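Local coordinates for arginase 1, mitochondrial (Arabidopsis thaliana, PDB 6VSU), which hydrolyses L-arginine to urea and L-ornithine, and agmatine to urea and putrescine, with two manganese ions in each subunit of a homohexamer, at residues L163-D168 and H263-G268; L197-R202 and P230-L235; L134-D139 and K310-L315; R69-C74 and M303-A308; G52-F57 and R113-I118. All coordinates share one frame; numbering follows the deposited sequence.

Overall arrangement
From the N terminus, residues 52-57 open contact 5, which helix 111-126 closes at 113-118; contact 4 has meanwhile opened on helix 64-72, so the two cross. Strand 131-136 then opens contact 3, which crosses contact 4, since 303-308 closes contact 4 before 310-315 closes contact 3, both on helix 303-319. Inside both lies contact 1, joining the loops after strands 158-163 and 244-249 at the manganese site. Contact 2 nests within contact 1, setting the end of helix 225-232 against strand 193-201. Contacts 2 and 3 reach the same parallel sheet, while Asp-139 of contact 3 bonds to the 52-57 turn of contact 5.

Contact 1 (L163-D168 and H263-G268); sequences LDAHPD and HIEPGG. With MN (manganese (II) ion), chain B; MN (manganese (II) ion), chain C; ORN (L-ornithine), chain D.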
# COMPACT_ATOMS: atom_id res chain seq x y z
N LEU E 163 29.26 -6.21 -2.66
CA LEU E 163 28.19 -6.65 -1.72
C LEU E 163 26.92 -6.90 -2.55
O LEU E 163 26.42 -5.95 -3.19
CB LEU E 163 27.98 -5.55 -0.66
CG LEU E 163 29.06 -5.50 0.41
CD1 LEU E 163 29.05 -4.16 1.12
CD2 LEU E 163 28.77 -6.59 1.39
N ASP E 164 26.44 -8.14 -2.56
CA ASP E 164 25.34 -8.49 -3.46
C ASP E 164 24.80 -9.86 -3.11
O ASP E 164 25.60 -10.74 -2.68
CB ASP E 164 25.92 -8.45 -4.85
CG ASP E 164 24.90 -8.37 -5.97
OD1 ASP E 164 23.83 -9.02 -5.83
OD2 ASP E 164 25.22 -7.69 -6.97
N ALA E 165 23.50 -10.08 -3.31
CA ALA E 165 22.89 -11.44 -3.25
C ALA E 165 23.43 -12.34 -4.41
O ALA E 165 23.36 -13.57 -4.28
CB ALA E 165 21.37 -11.34 -3.25
N HIS E 166 23.90 -11.74 -5.50
CA HIS E 166 24.17 -12.35 -6.83
C HIS E 166 25.62 -12.08 -7.21
O HIS E 166 26.07 -10.97 -7.02
CB HIS E 166 23.26 -11.72 -7.91
CG HIS E 166 21.81 -11.74 -7.53
ND1 HIS E 166 21.17 -10.63 -6.93
CD2 HIS E 166 20.90 -12.76 -7.58
CE1 HIS E 166 19.96 -10.99 -6.64
NE2 HIS E 166 19.76 -12.28 -7.04
N PRO E 167 26.38 -13.03 -7.79
CA PRO E 167 27.76 -12.75 -8.20
C PRO E 167 27.92 -11.92 -9.47
O PRO E 167 28.96 -11.41 -9.71
CB PRO E 167 28.38 -14.14 -8.36
CG PRO E 167 27.22 -15.06 -8.50
CD PRO E 167 26.01 -14.44 -7.84
N ASP E 168 26.86 -11.82 -10.28
CA ASP E 168 26.82 -11.05 -11.55
C ASP E 168 27.99 -11.40 -12.48
O ASP E 168 28.65 -10.51 -13.05
CB ASP E 168 26.71 -9.56 -11.22
CG ASP E 168 25.38 -9.25 -10.54
OD1 ASP E 168 24.46 -10.07 -10.66
OD2 ASP E 168 25.29 -8.20 -9.92
N HIS E 263 15.00 -7.95 -7.28
CA HIS E 263 15.27 -9.38 -6.99
C HIS E 263 15.18 -9.63 -5.48
O HIS E 263 16.19 -9.48 -4.80
CB HIS E 263 16.65 -9.77 -7.56
CG HIS E 263 16.73 -9.61 -9.04
ND1 HIS E 263 16.41 -10.63 -9.90
CD2 HIS E 263 17.00 -8.54 -9.81
CE1 HIS E 263 16.50 -10.21 -11.15
NE2 HIS E 263 16.85 -8.94 -11.14
N ILE E 264 14.01 -10.04 -5.02
CA ILE E 264 13.73 -10.36 -3.60
C ILE E 264 14.40 -11.71 -3.33
O ILE E 264 14.02 -12.72 -3.97
CB ILE E 264 12.21 -10.43 -3.35
CG1 ILE E 264 11.48 -9.13 -3.63
CG2 ILE E 264 11.94 -10.89 -1.94
CD1 ILE E 264 12.12 -7.99 -2.91
N GLU E 265 15.38 -11.71 -2.44
CA GLU E 265 16.18 -12.93 -2.15
C GLU E 265 16.29 -13.03 -0.62
O GLU E 265 17.12 -12.42 0.00
CB GLU E 265 17.50 -12.88 -2.93
CG GLU E 265 18.25 -14.20 -2.87
CD GLU E 265 17.59 -15.37 -3.59
OE1 GLU E 265 17.07 -15.18 -4.73
OE2 GLU E 265 17.63 -16.48 -3.00
N PRO E 266 15.36 -13.73 0.06
CA PRO E 266 15.45 -13.85 1.50
C PRO E 266 16.79 -14.41 2.02
O PRO E 266 17.40 -15.20 1.33
CB PRO E 266 14.26 -14.77 1.86
CG PRO E 266 13.29 -14.52 0.72
CD PRO E 266 14.18 -14.39 -0.51
N GLY E 267 17.15 -14.02 3.24
CA GLY E 267 18.28 -14.57 4.00
C GLY E 267 19.53 -13.72 3.84
O GLY E 267 20.60 -14.29 3.65
N GLY E 268 19.38 -12.40 3.84
CA GLY E 268 20.46 -11.46 3.55
C GLY E 268 21.00 -10.78 4.79
O GLY E 268 20.70 -11.21 5.92
MN MN B . 21.91 -8.51 -6.74
MN MN C . 24.09 -7.21 -8.76
N ORN D . 17.92 -14.40 -12.29
CA ORN D . 19.22 -13.68 -12.25
CB ORN D . 19.12 -12.49 -11.29
CG ORN D . 20.18 -11.43 -11.50
CD ORN D . 20.03 -10.26 -10.54
NE ORN D . 21.22 -9.43 -10.38
C ORN D . 20.33 -14.63 -11.79
O ORN D . 20.13 -15.84 -11.89
OXT ORN D . 21.36 -14.11 -11.36
O HOH W 1 17.26 -13.63 -6.81
O HOH W 2 22.75 -8.87 -8.69
O HOH W 3 22.68 -7.41 -10.73
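At the binuclear manganese site of this arginase, the metal ligand His-166 meets His-263 beside the bound ornithine. The rings stand at 70° with centroids 5.5 Å apart, in an oblique pairing, and His-166 CE1 lies 3.6 Å from His-263 CB. With CG anti to the carbonyl carbon (chi1 -61°), His-263 lays its ring against the ornithine chain. Ornithine CD sits over the centre of both rings, 3.7 Å above His-166 and 3.4 Å above His-263. The opposite face of His-166 carries Ala-165 CB, which also meets Glu-265 CB at 4.2 Å. His-166 ND1 binds one manganese; at the ring's edge NE2 donates to a water, 2.9 Å away, that reaches on to Glu-265 OE1. Glu-265 OE2 salt-bridges Lys-310 of a neighbouring subunit. Asp-164 spans both metals, OD1 on the manganese of His-166 and OD2 on that of Asp-168, and OD1 also accepts the N-H of His-166 in an Asx turn (2.7 Å). One water bridges the two ions; His-140, Asp-249 and Asp-251 complete the site. His-263 ND1 bonds to Ser-76 O of the neighbouring subunit; an alanine here would probably leave that carbonyl without its mate and one flank of the ornithine chain without its ring. Residues 163-168 run off the end of strand 158-163 in the central sheet, and 263-268 lie between strand 244-249 and helix 271-280.

Contact 2 (L197-R202 and P230-L235); sequences LQVGIR and PMLENL
With chi1 at -178°, Val-199 turns both methyl groups toward Leu-232: CG1 stands anti to the backbone N and CG2 beside it. Leu-232, its CG anti to the carbonyl carbon (chi1 -67°), brings its own forked end alongside, and the two side chains slide past each other in opposite directions. Each branch finds its own mate, Val-199 CG1 lying 4.0 Å from Leu-232 CD1 and Val-199 CG2 3.9 Å from Leu-232 CD2. Two residues earlier on the strand, Leu-197 meets Leu-235 tip to tip, CD2 to CD2 at 3.8 Å. Methyl contacts alone join the two segments, whose closest CA atoms, of Val-199 and Leu-232, are 8.2 Å apart. The touching residues are buried, with Tyr-220 also on Leu-232 and Leu-161 and Leu-163 on Val-199. The chain turns a corner at Gly-200, whose O accepts from Arg-202 NH1 at 3.0 Å in the carbonyl plane. That buried guanidinium is gripped by further main-chain carbonyls, those of Asp-251, Cys-252 and Glu-265, which tie it to the loops around the manganese centre. Helix 225-232 follows edge strand 218-221 and folds back over strand 193-201, as expected for the three-layer alpha/beta/alpha fold of arginases, where helices lie against a parallel sheet with strand order 2-1-3-8-7-4-5-6.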
# COMPACT_ATOMS: atom_id res chain seq x y z
N LEU E 197 36.24 -9.59 -3.84
CA LEU E 197 35.52 -10.22 -2.73
C LEU E 197 34.03 -9.92 -2.91
O LEU E 197 33.66 -8.70 -2.97
CB LEU E 197 35.99 -9.60 -1.42
CG LEU E 197 37.26 -10.18 -0.84
CD1 LEU E 197 38.46 -9.68 -1.64
CD2 LEU E 197 37.39 -9.86 0.66
N GLN E 198 33.25 -10.99 -3.07
CA GLN E 198 31.78 -10.97 -3.24
C GLN E 198 31.20 -11.45 -1.91
O GLN E 198 31.58 -12.50 -1.48
CB GLN E 198 31.42 -11.86 -4.43
CG GLN E 198 32.02 -11.30 -5.71
CD GLN E 198 31.42 -11.98 -6.91
OE1 GLN E 198 31.33 -13.21 -6.96
NE2 GLN E 198 31.03 -11.18 -7.88
N VAL E 199 30.42 -10.59 -1.27
CA VAL E 199 29.87 -10.78 0.09
C VAL E 199 28.35 -10.64 0.05
O VAL E 199 27.86 -9.67 -0.50
CB VAL E 199 30.49 -9.78 1.08
CG1 VAL E 199 29.93 -10.04 2.47
CG2 VAL E 199 32.01 -9.90 1.03
N GLY E 200 27.68 -11.57 0.72
CA GLY E 200 26.21 -11.64 0.82
C GLY E 200 25.58 -12.50 -0.23
O GLY E 200 24.35 -12.50 -0.30
N ILE E 201 26.37 -13.31 -0.92
CA ILE E 201 25.90 -14.12 -2.08
C ILE E 201 24.90 -15.17 -1.56
O ILE E 201 25.26 -15.90 -0.64
CB ILE E 201 27.06 -14.80 -2.79
CG1 ILE E 201 28.07 -13.83 -3.38
CG2 ILE E 201 26.52 -15.74 -3.83
CD1 ILE E 201 27.49 -12.93 -4.45
N ARG E 202 23.73 -15.29 -2.16
CA ARG E 202 22.80 -16.38 -1.77
C ARG E 202 21.94 -16.82 -2.95
O ARG E 202 20.98 -17.57 -2.74
CB ARG E 202 21.97 -15.90 -0.58
CG ARG E 202 21.38 -14.51 -0.80
CD ARG E 202 20.74 -14.01 0.44
NE ARG E 202 19.93 -12.86 0.23
CZ ARG E 202 20.35 -11.60 0.19
NH1 ARG E 202 21.62 -11.30 0.25
NH2 ARG E 202 19.46 -10.63 0.05
N PRO E 230 33.49 -12.62 11.55
CA PRO E 230 34.65 -11.95 12.14
C PRO E 230 35.65 -11.48 11.07
O PRO E 230 36.18 -10.44 11.17
CB PRO E 230 35.29 -13.02 13.03
CG PRO E 230 34.19 -14.04 13.30
CD PRO E 230 33.28 -13.98 12.09
N MET E 231 35.92 -12.32 10.08
CA MET E 231 36.84 -12.00 8.97
C MET E 231 36.26 -10.83 8.15
O MET E 231 36.98 -9.85 7.83
CB MET E 231 36.98 -13.27 8.15
CG MET E 231 37.89 -13.18 6.96
SD MET E 231 37.07 -12.74 5.38
CE MET E 231 38.62 -12.51 4.50
N LEU E 232 34.97 -10.90 7.80
CA LEU E 232 34.28 -9.90 6.96
C LEU E 232 34.16 -8.55 7.68
O LEU E 232 34.12 -7.53 6.98
CB LEU E 232 32.91 -10.44 6.57
CG LEU E 232 32.93 -11.66 5.65
CD1 LEU E 232 31.52 -12.17 5.43
CD2 LEU E 232 33.62 -11.35 4.32
N GLU E 233 34.11 -8.55 9.01
CA GLU E 233 34.05 -7.30 9.85
C GLU E 233 35.44 -6.83 10.23
O GLU E 233 35.53 -6.00 11.08
CB GLU E 233 33.22 -7.50 11.12
CG GLU E 233 31.72 -7.62 10.77
CD GLU E 233 30.76 -7.78 11.94
OE1 GLU E 233 31.24 -7.88 13.11
OE2 GLU E 233 29.56 -7.78 11.66
N ASN E 234 36.47 -7.34 9.58
CA ASN E 234 37.86 -6.89 9.77
C ASN E 234 38.64 -6.98 8.46
O ASN E 234 39.78 -7.39 8.50
CB ASN E 234 38.50 -7.74 10.85
CG ASN E 234 38.92 -6.89 12.02
OD1 ASN E 234 39.99 -6.24 11.95
ND2 ASN E 234 38.06 -6.88 13.06
N LEU E 235 38.02 -6.61 7.34
CA LEU E 235 38.68 -6.64 6.00
C LEU E 235 39.80 -5.60 5.91
O LEU E 235 39.66 -4.50 6.46
CB LEU E 235 37.64 -6.44 4.90
CG LEU E 235 36.72 -7.64 4.75
CD1 LEU E 235 35.58 -7.35 3.81
CD2 LEU E 235 37.49 -8.85 4.28

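Contact 3 (L134-D139 and K310-L315); sequences LVLGGD and KLVREL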
# COMPACT_ATOMS: atom_id res chain seq x y z
N LEU E 134 31.41 8.64 -6.48
CA LEU E 134 30.50 7.67 -5.83
C LEU E 134 29.26 7.63 -6.73
O LEU E 134 28.58 8.65 -6.83
CB LEU E 134 30.20 8.17 -4.42
CG LEU E 134 29.52 7.13 -3.52
CD1 LEU E 134 29.34 7.69 -2.10
CD2 LEU E 134 28.21 6.64 -4.13
N VAL E 135 29.01 6.52 -7.39
CA VAL E 135 28.05 6.47 -8.51
C VAL E 135 26.71 5.93 -7.98
O VAL E 135 26.72 4.91 -7.25
CB VAL E 135 28.61 5.63 -9.65
CG1 VAL E 135 27.53 5.19 -10.66
CG2 VAL E 135 29.74 6.36 -10.32
N LEU E 136 25.60 6.63 -8.29
CA LEU E 136 24.24 6.18 -7.91
C LEU E 136 23.70 5.45 -9.12
O LEU E 136 23.40 6.13 -10.11
CB LEU E 136 23.33 7.38 -7.63
CG LEU E 136 23.85 8.40 -6.62
CD1 LEU E 136 22.86 9.50 -6.37
CD2 LEU E 136 24.26 7.72 -5.33
N GLY E 137 23.45 4.16 -9.03
CA GLY E 137 22.72 3.48 -10.11
C GLY E 137 21.21 3.67 -9.96
O GLY E 137 20.76 4.28 -8.98
N GLY E 138 20.44 3.18 -10.94
CA GLY E 138 20.95 2.44 -12.08
C GLY E 138 21.14 0.96 -11.75
O GLY E 138 21.36 0.60 -10.55
N ASP E 139 20.99 0.09 -12.74
CA ASP E 139 21.19 -1.37 -12.56
C ASP E 139 22.71 -1.67 -12.49
O ASP E 139 23.53 -0.79 -12.75
CB ASP E 139 20.41 -2.14 -13.62
CG ASP E 139 20.98 -2.13 -15.04
OD1 ASP E 139 22.24 -2.29 -15.21
OD2 ASP E 139 20.13 -2.04 -15.99
N LYS E 310 21.47 6.17 3.14
CA LYS E 310 22.39 6.05 4.30
C LYS E 310 23.67 5.30 3.87
O LYS E 310 24.78 5.66 4.37
CB LYS E 310 21.69 5.43 5.50
CG LYS E 310 22.62 5.45 6.71
CD LYS E 310 22.00 5.34 8.01
CE LYS E 310 22.95 5.39 9.19
NZ LYS E 310 22.18 5.25 10.45
N LEU E 311 23.58 4.34 2.94
CA LEU E 311 24.78 3.70 2.35
C LEU E 311 25.59 4.75 1.64
O LEU E 311 26.88 4.70 1.77
CB LEU E 311 24.38 2.60 1.35
CG LEU E 311 23.69 1.39 1.96
CD1 LEU E 311 23.11 0.46 0.92
CD2 LEU E 311 24.69 0.67 2.81
N VAL E 312 24.96 5.61 0.85
CA VAL E 312 25.71 6.68 0.15
C VAL E 312 26.40 7.57 1.19
O VAL E 312 27.61 7.84 1.07
CB VAL E 312 24.86 7.49 -0.85
CG1 VAL E 312 25.58 8.74 -1.35
CG2 VAL E 312 24.45 6.61 -2.02
N ARG E 313 25.70 7.93 2.24
CA ARG E 313 26.26 8.86 3.24
C ARG E 313 27.48 8.21 3.94
O ARG E 313 28.49 8.92 4.15
CB ARG E 313 25.17 9.25 4.24
CG ARG E 313 24.05 10.15 3.69
CD ARG E 313 22.87 10.13 4.64
NE ARG E 313 23.17 10.50 6.01
CZ ARG E 313 22.68 11.52 6.66
NH1 ARG E 313 21.77 12.31 6.13
NH2 ARG E 313 23.09 11.72 7.89
N GLU E 314 27.33 6.96 4.37
CA GLU E 314 28.42 6.24 5.08
C GLU E 314 29.62 6.06 4.15
O GLU E 314 30.73 6.26 4.60
CB GLU E 314 27.86 4.97 5.72
CG GLU E 314 26.88 5.25 6.85
CD GLU E 314 27.43 6.12 7.96
OE1 GLU E 314 28.50 5.79 8.49
OE2 GLU E 314 26.82 7.13 8.28
N LEU E 315 29.38 5.76 2.87
CA LEU E 315 30.48 5.61 1.90
C LEU E 315 31.17 6.96 1.75
O LEU E 315 32.43 7.03 1.56
CB LEU E 315 29.93 5.12 0.56
CG LEU E 315 29.65 3.63 0.47
CD1 LEU E 315 28.89 3.30 -0.82
CD2 LEU E 315 30.92 2.77 0.55
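Leu-134 points from its strand straight at Val-312 and Leu-315 of the C-terminal helix. Its CB stays clear of the helix, but chi1 of -167° and a nearly straight chi2 extend the chain across the gap. CG comes within 4.6 Å of Leu-315 CB, and there the side chain forks. CD1 makes the main contact, lodging 3.7 Å from Leu-315 CB, 3.6 Å from Val-312 O and 4.0 Å from Val-312 CG1, so that one methyl fills the corner between a side chain and the helix backbone. Leu-134 CD2 turns the other way, 4.3 Å from Val-312 CG2. That same CG2 is pressed by Leu-136 CD2 at 3.5 Å, tighter than usual for two methyl carbons, where the side chains cross at about a right angle. Val-312 thus meets both leucines, CG1 on Leu-134 and CG2 chiefly on Leu-136. Strand 134-136 and helix 310-315 run antiparallel, at 172°, with axes 10.1 Å apart. This is the alpha/beta fold of arginases, the C-terminal helix 303-319 packing along the central parallel sheet. On the far side of the helix Lys-310 salt-bridges Glu-82. Strand 131-136 lies between strands 43-48 and 285-291; Leu-46 and Val-290 of those neighbours also pack on Val-312, Leu-315 rests on Ala-288, and helix 271-280 packs alongside through Phe-271 and Val-274 against Leu-311.

Contact 4 (R69-C74 and M303-A308); sequences REAIWC and MTAMVA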
# COMPACT_ATOMS: atom_id res chain seq x y z
N ARG E 69 18.98 11.07 -3.75
CA ARG E 69 19.41 12.43 -3.36
C ARG E 69 18.37 13.05 -2.45
O ARG E 69 18.75 13.63 -1.44
CB ARG E 69 19.47 13.34 -4.59
CG ARG E 69 20.55 12.97 -5.59
CD ARG E 69 20.74 14.08 -6.60
NE ARG E 69 21.90 13.73 -7.38
CZ ARG E 69 21.86 13.00 -8.48
NH1 ARG E 69 20.70 12.55 -8.93
NH2 ARG E 69 22.97 12.72 -9.11
N GLU E 70 17.09 12.88 -2.79
CA GLU E 70 16.04 13.46 -1.93
C GLU E 70 16.24 12.90 -0.52
O GLU E 70 16.12 13.65 0.44
CB GLU E 70 14.67 13.11 -2.49
CG GLU E 70 13.58 13.75 -1.68
CD GLU E 70 12.18 13.31 -2.05
OE1 GLU E 70 11.32 14.18 -2.01
OE2 GLU E 70 11.96 12.12 -2.40
N ALA E 71 16.46 11.58 -0.40
CA ALA E 71 16.47 10.89 0.90
C ALA E 71 17.72 11.33 1.69
O ALA E 71 17.65 11.45 2.91
CB ALA E 71 16.41 9.38 0.71
N ILE E 72 18.81 11.61 0.99
CA ILE E 72 20.06 12.09 1.66
C ILE E 72 19.75 13.38 2.41
O ILE E 72 20.30 13.56 3.50
CB ILE E 72 21.22 12.26 0.67
CG1 ILE E 72 21.71 10.93 0.10
CG2 ILE E 72 22.37 12.99 1.30
CD1 ILE E 72 22.64 11.15 -1.10
N TRP E 73 18.90 14.24 1.86
CA TRP E 73 18.66 15.60 2.41
C TRP E 73 17.31 15.68 3.09
O TRP E 73 16.96 16.76 3.42
CB TRP E 73 18.79 16.67 1.30
CG TRP E 73 20.18 16.64 0.72
CD1 TRP E 73 20.57 16.26 -0.53
CD2 TRP E 73 21.39 16.92 1.44
NE1 TRP E 73 21.93 16.33 -0.64
CE2 TRP E 73 22.46 16.76 0.54
CE3 TRP E 73 21.67 17.37 2.73
CZ2 TRP E 73 23.80 16.93 0.90
CZ3 TRP E 73 22.99 17.58 3.07
CH2 TRP E 73 24.04 17.35 2.18
N CYS E 74 16.62 14.55 3.28
CA CYS E 74 15.27 14.50 3.89
C CYS E 74 15.31 15.28 5.20
O CYS E 74 16.29 15.16 5.97
CB CYS E 74 14.81 13.07 4.13
SG CYS E 74 13.23 13.02 4.97
N MET E 303 11.19 3.62 2.24
CA MET E 303 12.14 3.06 3.23
C MET E 303 13.42 2.65 2.48
O MET E 303 14.49 2.94 2.99
CB MET E 303 11.53 1.86 3.97
CG MET E 303 12.48 1.25 4.98
SD MET E 303 11.75 -0.05 6.03
CE MET E 303 11.81 -1.40 4.86
N THR E 304 13.34 2.06 1.28
CA THR E 304 14.56 1.63 0.54
C THR E 304 15.33 2.83 0.04
O THR E 304 16.58 2.78 0.02
CB THR E 304 14.30 0.55 -0.53
OG1 THR E 304 13.40 -0.43 -0.00
CG2 THR E 304 15.57 -0.15 -0.92
N ALA E 305 14.67 3.96 -0.21
CA ALA E 305 15.34 5.23 -0.59
C ALA E 305 16.21 5.65 0.60
O ALA E 305 17.32 6.08 0.37
CB ALA E 305 14.36 6.31 -0.99
N MET E 306 15.71 5.54 1.83
CA MET E 306 16.48 5.96 3.04
C MET E 306 17.64 4.98 3.29
O MET E 306 18.73 5.42 3.69
CB MET E 306 15.59 6.01 4.28
CG MET E 306 14.37 6.87 4.05
SD MET E 306 14.84 8.63 3.90
CE MET E 306 15.52 9.05 5.51
N VAL E 307 17.43 3.70 3.04
CA VAL E 307 18.52 2.68 3.03
C VAL E 307 19.61 3.08 2.03
O VAL E 307 20.80 3.06 2.40
CB VAL E 307 17.97 1.27 2.72
CG1 VAL E 307 19.06 0.25 2.33
CG2 VAL E 307 17.17 0.75 3.89
N ALA E 308 19.23 3.32 0.77
CA ALA E 308 20.20 3.69 -0.26
C ALA E 308 20.93 4.98 0.15
O ALA E 308 22.17 5.03 -0.01
CB ALA E 308 19.55 3.84 -1.62
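Ala-71 presses its methyl into the backbone of the facing helix, with CB 3.4 Å from Ala-305 O and 4.1 Å from Ala-305 CB. Alanine meets alanine here, and the backbones come close: the CA atoms of Ala-71 and Met-306 are 5.4 Å apart. Met-306 also packs on Ala-71. Its chain is bent at chi2 (-69°) and again at chi3 (-64°), curling the thioether back so that SD rests 3.6 Å from Ala-71 CB, while CE stands 4.1 Å from Ala-71 O. The looser side lies at the end of helix 64-72, where Cys-74 has left helical geometry and its CB reaches Met-306 CE only at 4.3 Å. Both residues are partly exposed, and each is also met by a neighbouring subunit, Cys-74 by its Phe-57 and Met-306 by its Ile-264. Just beyond Cys-74, Gly-75 to Asn-78 are ornithine-binding residues, so this flank of the contact leads straight into the subunit boundary near the substrate. No hydrogen bond joins the two segments. In the fold, the last turn of helix 64-72 lies against the first turns of helix 303-319; further along, Ala-71 and Ile-72 continue onto Ala-309, Ile-72 onto Val-312, and Ile-72 O receives a weak bond from Arg-313 NH1.

Contact 5 (G52-F57 and R113-I118); sequences GHNSSF and RLMNVI
The imidazole of His-53 meets Leu-114 with its edge: CE1 lies 3.6 Å from Leu-114 CD2, which sits near the ring plane. One face carries Asn-54 ND2, 4.1 Å above the plane and offset toward the rim. His-53 CG lies between the backbone N and the carbonyl carbon (chi1 68°), a torsion that sends the ring toward the helix, where NE2 bonds to Asp-111. The amide of Asn-54 is held at both ends, OD1 accepting from Asn-176 ND2 and ND2 bonded to Ser-141 OG, which holds the amide in place. Against that ND2 rests the methyl CE of Met-115, 3.7 Å away. Gly-52 to Ser-55 form a type I beta turn, with Ser-55 N bonded to Gly-52 O at 3.3 Å, in the loop that follows strand 43-48 and carries ornithine-binding Ser-56. Asn-176 probably binds substrate, by analogy with relatives, so Asn-54 would stand in the second shell. Side-chain ends bridge a wide gap, the CA atoms of Asn-54 and Met-115 being 11.2 Å apart. Leu-114 comes at the histidine from the opposite direction with CG anti to its backbone N (chi1 173°), and also packs on Ile-104 and Arg-105 of helix 101-106. Met-115 lies against Pro-145 at the start of helix 143-154 and against Tyr-178. Asp-139 OD2 receives a weak bond from Asn-54 N and is bonded to Ser-55 OG.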
# COMPACT_ATOMS: atom_id res chain seq x y z
N GLY E 52 18.52 1.46 -16.48
CA GLY E 52 17.93 0.17 -16.03
C GLY E 52 17.68 -0.83 -17.14
O GLY E 52 17.08 -1.86 -16.83
N HIS E 53 18.06 -0.55 -18.39
CA HIS E 53 17.62 -1.41 -19.53
C HIS E 53 18.50 -2.68 -19.65
O HIS E 53 18.22 -3.52 -20.52
CB HIS E 53 17.55 -0.63 -20.82
CG HIS E 53 18.87 -0.18 -21.34
ND1 HIS E 53 19.53 0.92 -20.82
CD2 HIS E 53 19.66 -0.68 -22.33
CE1 HIS E 53 20.68 1.08 -21.48
NE2 HIS E 53 20.78 0.10 -22.42
N ASN E 54 19.52 -2.84 -18.84
CA ASN E 54 20.37 -4.06 -18.79
C ASN E 54 19.86 -5.04 -17.72
O ASN E 54 20.47 -6.13 -17.60
CB ASN E 54 21.83 -3.66 -18.59
CG ASN E 54 22.37 -3.08 -19.87
OD1 ASN E 54 22.05 -3.58 -20.95
ND2 ASN E 54 23.14 -2.01 -19.75
N SER E 55 18.77 -4.67 -17.01
CA SER E 55 18.08 -5.48 -15.98
C SER E 55 17.41 -6.68 -16.66
O SER E 55 16.95 -6.56 -17.74
CB SER E 55 17.05 -4.64 -15.23
OG SER E 55 17.69 -3.58 -14.57
N SER E 56 17.33 -7.79 -15.97
CA SER E 56 16.74 -9.04 -16.52
C SER E 56 15.28 -9.16 -16.09
O SER E 56 14.64 -9.98 -16.64
CB SER E 56 17.52 -10.26 -16.06
OG SER E 56 17.65 -10.26 -14.63
N PHE E 57 14.79 -8.37 -15.14
CA PHE E 57 13.42 -8.56 -14.62
C PHE E 57 12.64 -7.23 -14.60
O PHE E 57 11.50 -7.24 -15.04
CB PHE E 57 13.44 -9.27 -13.26
CG PHE E 57 12.09 -9.72 -12.73
CD1 PHE E 57 11.38 -10.73 -13.37
CD2 PHE E 57 11.53 -9.13 -11.61
CE1 PHE E 57 10.14 -11.15 -12.90
CE2 PHE E 57 10.27 -9.52 -11.17
CZ PHE E 57 9.59 -10.54 -11.80
N ARG E 113 28.82 2.49 -27.01
CA ARG E 113 28.96 3.96 -26.96
C ARG E 113 28.35 4.50 -25.67
O ARG E 113 28.97 5.37 -25.07
CB ARG E 113 28.35 4.59 -28.20
CG ARG E 113 29.32 4.59 -29.36
CD ARG E 113 28.64 4.41 -30.70
NE ARG E 113 27.80 5.52 -31.13
CZ ARG E 113 28.23 6.76 -31.27
NH1 ARG E 113 27.40 7.72 -31.66
NH2 ARG E 113 29.50 7.03 -31.00
N LEU E 114 27.21 3.97 -25.24
CA LEU E 114 26.61 4.48 -23.99
C LEU E 114 27.53 4.15 -22.82
O LEU E 114 27.76 5.04 -21.97
CB LEU E 114 25.21 3.90 -23.81
CG LEU E 114 24.55 4.20 -22.48
CD1 LEU E 114 24.42 5.70 -22.31
CD2 LEU E 114 23.20 3.51 -22.38
N MET E 115 28.07 2.93 -22.75
CA MET E 115 28.91 2.61 -21.58
C MET E 115 30.19 3.45 -21.63
O MET E 115 30.72 3.82 -20.56
CB MET E 115 29.22 1.11 -21.52
CG MET E 115 27.98 0.23 -21.31
SD MET E 115 26.83 0.80 -20.02
CE MET E 115 26.52 -0.71 -19.12
N ASN E 116 30.72 3.74 -22.81
CA ASN E 116 31.90 4.63 -22.97
C ASN E 116 31.57 6.03 -22.42
O ASN E 116 32.43 6.67 -21.86
CB ASN E 116 32.34 4.72 -24.43
CG ASN E 116 32.93 3.44 -24.98
OD1 ASN E 116 33.21 2.47 -24.24
ND2 ASN E 116 33.07 3.40 -26.31
N VAL E 117 30.34 6.51 -22.59
CA VAL E 117 29.93 7.82 -22.03
C VAL E 117 29.98 7.74 -20.52
O VAL E 117 30.48 8.66 -19.86
CB VAL E 117 28.54 8.27 -22.52
CG1 VAL E 117 28.11 9.52 -21.82
CG2 VAL E 117 28.58 8.48 -24.03
N ILE E 118 29.45 6.69 -19.96
CA ILE E 118 29.52 6.51 -18.49
C ILE E 118 30.97 6.52 -18.00
O ILE E 118 31.24 7.20 -17.03
CB ILE E 118 28.75 5.26 -18.06
CG1 ILE E 118 27.27 5.48 -18.34
CG2 ILE E 118 28.96 4.95 -16.61
CD1 ILE E 118 26.48 4.18 -18.43